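Putative metal-dependent isothiocyanate hydrolase SaxA (Pectobacterium carotovorum, PDB 6BRM) probably hydrolyses isothiocyanates, as a member of the metallo-beta-lactamase superfamily with a two-zinc centre. Local coordinates at residues G163-L175 / I198-L212. Numbering follows the deposited sequence. Where two conformers were deposited one is given.
With ZN (zinc ion), chain L; ZN (zinc ion), chain M.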
# COMPACT_ATOMS: atom_id res chain seq x y z
N GLY B 163 -2.47 3.78 13.18
CA GLY B 163 -1.65 2.67 13.66
C GLY B 163 -0.21 2.76 13.21
O GLY B 163 0.26 3.83 12.81
N ASP B 164 0.49 1.63 13.28
CA ASP B 164 1.91 1.56 12.96
C ASP B 164 2.14 1.52 11.45
O ASP B 164 2.34 0.46 10.86
CB ASP B 164 2.57 0.34 13.63
CG ASP B 164 2.87 0.56 15.11
OD1 ASP B 164 2.29 1.49 15.71
OD2 ASP B 164 3.72 -0.20 15.66
N THR B 165 2.12 2.71 10.85
CA THR B 165 2.44 2.89 9.43
C THR B 165 3.27 4.17 9.26
O THR B 165 3.08 5.11 10.01
CB THR B 165 1.16 2.97 8.56
OG1 THR B 165 1.52 3.17 7.19
CG2 THR B 165 0.22 4.10 9.01
N VAL B 166 4.18 4.18 8.28
CA VAL B 166 4.78 5.43 7.80
C VAL B 166 3.90 5.98 6.66
O VAL B 166 2.88 5.36 6.30
CB VAL B 166 6.25 5.27 7.33
CG1 VAL B 166 7.08 4.57 8.40
CG2 VAL B 166 6.37 4.54 5.99
N TRP B 167 4.27 7.13 6.12
CA TRP B 167 3.52 7.74 5.02
C TRP B 167 3.63 6.90 3.74
O TRP B 167 4.68 6.85 3.10
CB TRP B 167 3.99 9.17 4.76
CG TRP B 167 3.10 9.94 3.84
CD1 TRP B 167 3.00 9.80 2.48
CD2 TRP B 167 2.17 10.97 4.20
NE1 TRP B 167 2.07 10.68 1.98
CE2 TRP B 167 1.54 11.41 3.01
CE3 TRP B 167 1.80 11.56 5.41
CZ2 TRP B 167 0.58 12.42 3.00
CZ3 TRP B 167 0.83 12.56 5.40
CH2 TRP B 167 0.23 12.98 4.20
N VAL B 168 2.53 6.23 3.39
CA VAL B 168 2.34 5.59 2.08
C VAL B 168 1.00 6.05 1.51
O VAL B 168 0.21 6.65 2.24
CB VAL B 168 2.44 4.05 2.16
CG1 VAL B 168 3.88 3.64 2.37
CG2 VAL B 168 1.57 3.48 3.28
N LYS B 169 0.73 5.78 0.24
CA LYS B 169 -0.51 6.29 -0.40
C LYS B 169 -1.80 5.61 0.09
O LYS B 169 -2.85 6.25 0.06
CB LYS B 169 -0.41 6.30 -1.95
CG LYS B 169 -1.29 5.33 -2.72
CD LYS B 169 -1.07 5.48 -4.21
CE LYS B 169 -2.02 4.63 -5.02
NZ LYS B 169 -1.90 3.18 -4.74
N PRO B 170 -1.74 4.34 0.54
CA PRO B 170 -2.92 3.77 1.21
C PRO B 170 -3.39 4.55 2.44
O PRO B 170 -4.58 4.51 2.78
CB PRO B 170 -2.45 2.37 1.60
CG PRO B 170 -1.48 2.01 0.53
CD PRO B 170 -0.73 3.29 0.28
N TYR B 171 -2.47 5.24 3.11
CA TYR B 171 -2.82 6.16 4.18
C TYR B 171 -3.49 7.43 3.63
O TYR B 171 -4.48 7.89 4.18
CB TYR B 171 -1.58 6.52 5.02
CG TYR B 171 -1.86 7.59 6.03
CD1 TYR B 171 -2.54 7.30 7.21
CD2 TYR B 171 -1.48 8.91 5.80
CE1 TYR B 171 -2.82 8.28 8.14
CE2 TYR B 171 -1.76 9.91 6.72
CZ TYR B 171 -2.43 9.58 7.89
OH TYR B 171 -2.72 10.53 8.82
N VAL B 172 -2.94 7.99 2.55
CA VAL B 172 -3.50 9.19 1.92
C VAL B 172 -4.90 8.94 1.35
O VAL B 172 -5.80 9.75 1.56
CB VAL B 172 -2.58 9.74 0.79
CG1 VAL B 172 -3.21 10.94 0.09
CG2 VAL B 172 -1.22 10.12 1.37
N LYS B 173 -5.07 7.83 0.64
CA LYS B 173 -6.39 7.44 0.11
C LYS B 173 -7.46 7.20 1.19
O LYS B 173 -8.65 7.39 0.93
CB LYS B 173 -6.28 6.19 -0.77
CG LYS B 173 -5.59 6.44 -2.10
CD LYS B 173 -5.38 5.15 -2.88
CE LYS B 173 -6.67 4.58 -3.45
NZ LYS B 173 -6.44 3.33 -4.22
N SER B 174 -7.03 6.77 2.38
CA SER B 174 -7.95 6.60 3.51
C SER B 174 -8.44 7.94 4.06
O SER B 174 -9.61 8.05 4.44
CB SER B 174 -7.28 5.79 4.62
OG SER B 174 -6.90 4.52 4.13
N LEU B 175 -7.56 8.93 4.11
CA LEU B 175 -7.95 10.30 4.47
C LEU B 175 -8.88 10.90 3.42
O LEU B 175 -9.84 11.59 3.76
CB LEU B 175 -6.72 11.21 4.63
CG LEU B 175 -5.68 10.89 5.71
CD1 LEU B 175 -4.50 11.85 5.60
CD2 LEU B 175 -6.28 10.96 7.11
N ILE B 198 10.31 3.76 10.95
CA ILE B 198 9.38 2.61 10.88
C ILE B 198 7.92 2.95 11.24
O ILE B 198 7.02 2.14 11.00
CB ILE B 198 9.86 1.41 11.74
CG1 ILE B 198 10.09 1.82 13.20
CG2 ILE B 198 11.13 0.81 11.15
CD1 ILE B 198 10.06 0.65 14.17
N ILE B 199 7.71 4.13 11.84
CA ILE B 199 6.38 4.67 12.12
C ILE B 199 6.40 6.19 11.86
O ILE B 199 7.41 6.72 11.39
CB ILE B 199 5.91 4.32 13.56
CG1 ILE B 199 6.90 4.83 14.61
CG2 ILE B 199 5.71 2.82 13.71
CD1 ILE B 199 6.40 4.66 16.04
N MET B 200 5.30 6.89 12.16
CA MET B 200 5.19 8.33 11.87
C MET B 200 5.98 9.18 12.87
O MET B 200 6.40 8.70 13.92
CB MET B 200 3.73 8.78 11.86
CG MET B 200 2.83 7.93 10.98
SD MET B 200 1.31 8.71 10.43
CE MET B 200 1.56 8.76 8.65
N GLY B 201 6.15 10.45 12.51
CA GLY B 201 6.86 11.42 13.35
C GLY B 201 6.18 12.77 13.35
O GLY B 201 4.96 12.86 13.16
N LYS B 202 6.97 13.81 13.58
CA LYS B 202 6.47 15.19 13.59
C LYS B 202 6.09 15.67 12.19
O LYS B 202 5.03 16.29 12.03
CB LYS B 202 7.47 16.15 14.27
CG LYS B 202 8.78 16.38 13.52
CD LYS B 202 9.84 17.00 14.44
CE LYS B 202 11.11 17.33 13.68
NZ LYS B 202 12.15 17.93 14.56
N GLU B 203 6.93 15.39 11.19
CA GLU B 203 6.66 15.79 9.79
C GLU B 203 5.31 15.30 9.27
O GLU B 203 4.62 16.02 8.55
CB GLU B 203 7.77 15.29 8.85
CG GLU B 203 9.06 16.10 8.89
CD GLU B 203 10.03 15.71 7.78
OE1 GLU B 203 11.14 15.24 8.09
OE2 GLU B 203 9.67 15.88 6.59
N ASP B 204 4.95 14.07 9.64
CA ASP B 204 3.71 13.45 9.19
C ASP B 204 2.46 14.08 9.81
O ASP B 204 1.37 13.91 9.28
CB ASP B 204 3.75 11.94 9.46
CG ASP B 204 4.86 11.23 8.69
OD1 ASP B 204 5.89 11.87 8.39
OD2 ASP B 204 4.72 10.03 8.38
N THR B 205 2.62 14.79 10.93
CA THR B 205 1.54 15.60 11.51
C THR B 205 1.14 16.76 10.60
O THR B 205 -0.05 17.02 10.41
CB THR B 205 1.95 16.16 12.90
OG1 THR B 205 2.25 15.08 13.79
CG2 THR B 205 0.84 17.00 13.50
N LEU B 206 2.13 17.47 10.05
CA LEU B 206 1.88 18.61 9.17
C LEU B 206 1.34 18.19 7.79
O LEU B 206 0.38 18.79 7.30
CB LEU B 206 3.17 19.43 8.99
CG LEU B 206 3.07 20.80 8.29
CD1 LEU B 206 2.21 21.77 9.07
CD2 LEU B 206 4.46 21.37 8.08
N ARG B 207 1.95 17.17 7.20
CA ARG B 207 1.56 16.68 5.87
C ARG B 207 0.11 16.18 5.80
O ARG B 207 -0.53 16.30 4.75
CB ARG B 207 2.52 15.57 5.42
CG ARG B 207 3.86 16.09 4.93
CD ARG B 207 4.94 15.02 4.95
NE ARG B 207 6.11 15.42 4.17
CZ ARG B 207 6.99 16.33 4.57
NH1 ARG B 207 6.84 16.96 5.72
NH2 ARG B 207 8.03 16.63 3.79
N THR B 208 -0.40 15.63 6.90
CA THR B 208 -1.83 15.26 7.01
C THR B 208 -2.74 16.47 7.04
O THR B 208 -3.76 16.51 6.34
CB THR B 208 -2.12 14.48 8.31
OG1 THR B 208 -1.60 15.19 9.44
CG2 THR B 208 -1.52 13.12 8.26
N LEU B 209 -2.38 17.45 7.87
CA LEU B 209 -3.21 18.63 8.10
C LEU B 209 -3.27 19.55 6.87
O LEU B 209 -4.24 20.27 6.68
CB LEU B 209 -2.73 19.39 9.35
CG LEU B 209 -3.80 19.93 10.30
CD1 LEU B 209 -4.61 18.80 10.93
CD2 LEU B 209 -3.15 20.77 11.39
N LYS B 210 -2.22 19.53 6.04
CA LYS B 210 -2.27 20.17 4.72
C LYS B 210 -3.29 19.48 3.82
O LYS B 210 -4.06 20.15 3.12
CB LYS B 210 -0.89 20.15 4.05
CG LYS B 210 0.08 21.17 4.63
CD LYS B 210 1.49 20.98 4.09
CE LYS B 210 2.44 22.03 4.66
NZ LYS B 210 3.87 21.64 4.51
N MET B 211 -3.29 18.15 3.84
CA MET B 211 -4.24 17.33 3.08
C MET B 211 -5.68 17.55 3.57
O MET B 211 -6.59 17.74 2.76
CB MET B 211 -3.89 15.84 3.21
CG MET B 211 -4.21 14.99 1.98
SD MET B 211 -2.75 14.62 0.98
CE MET B 211 -2.11 16.26 0.66
N LEU B 212 -5.86 17.53 4.89
CA LEU B 212 -7.18 17.52 5.52
C LEU B 212 -7.24 18.56 6.67
O LEU B 212 -7.21 18.19 7.85
CB LEU B 212 -7.47 16.10 6.02
CG LEU B 212 -8.91 15.70 6.30
CD1 LEU B 212 -9.74 15.66 5.03
CD2 LEU B 212 -8.93 14.34 6.98
ZN ZN L . 4.52 -2.25 15.43
ZN ZN M . 4.45 0.02 17.73
O HOH W 1 5.42 -1.93 17.40
O HOH W 2 6.41 0.77 17.06
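D164 OD2 is gripped by both zinc ions, at 2.2 Å from each, while the other carboxylate oxygen, OD1, accepts a hydrogen bond from N186, an arrangement that fixes the rotation of the group. H67, H69 and H128 complete one metal site; D71, H72 and H221 complete the other. I199 runs alongside D164, with I199 CG2 3.9 Å from D164 CG. The I198 carbonyl is hydrogen-bonded to ND1 of the zinc ligand H128, a second-shell contact that probably orients that imidazole.

From there the two segments stay close as V166 CG1 packs on the backbone of I198 and I199. No hydrogen bond joins them; side-chain packing holds the rest. M200, its chain bent at the thioether, brings CE over one face of the Y171 ring, 4.1 Å from the centroid and 13° off the normal, with SD farther out above the same face: a CH-pi and Met-aromatic contact. L175 CG, one turn on in helix 169-178, covers the opposite face, and T208 CG2 meets the ring at its edge, in plane, 3.6 Å from Y171 CE2.

W167 lies beside this cluster. With CG anti to the backbone N (chi1 -169°), the far end of its indole comes up against helix 203-211, W167 CZ3 lying 3.5 Å from R207 CB, while Y171 CD2 sits over one of its faces. NE1 donates a hydrogen bond to the carbonyl O of Y134 of the second subunit. Farther along, M211 SD reaches V172 CG1 at 3.8 Å, and L175 meets L212 through their methyls.

The axes of helix segments 169-175 and 203-211 come within 11.1 Å at 39°. These helices link parallel strands 159-163, 182-186 and 216-220, the beta-alpha-beta layering expected of the metallo-beta-lactamase fold; D164, just past the C-terminal end of strand 159-163, places the dinuclear zinc site there.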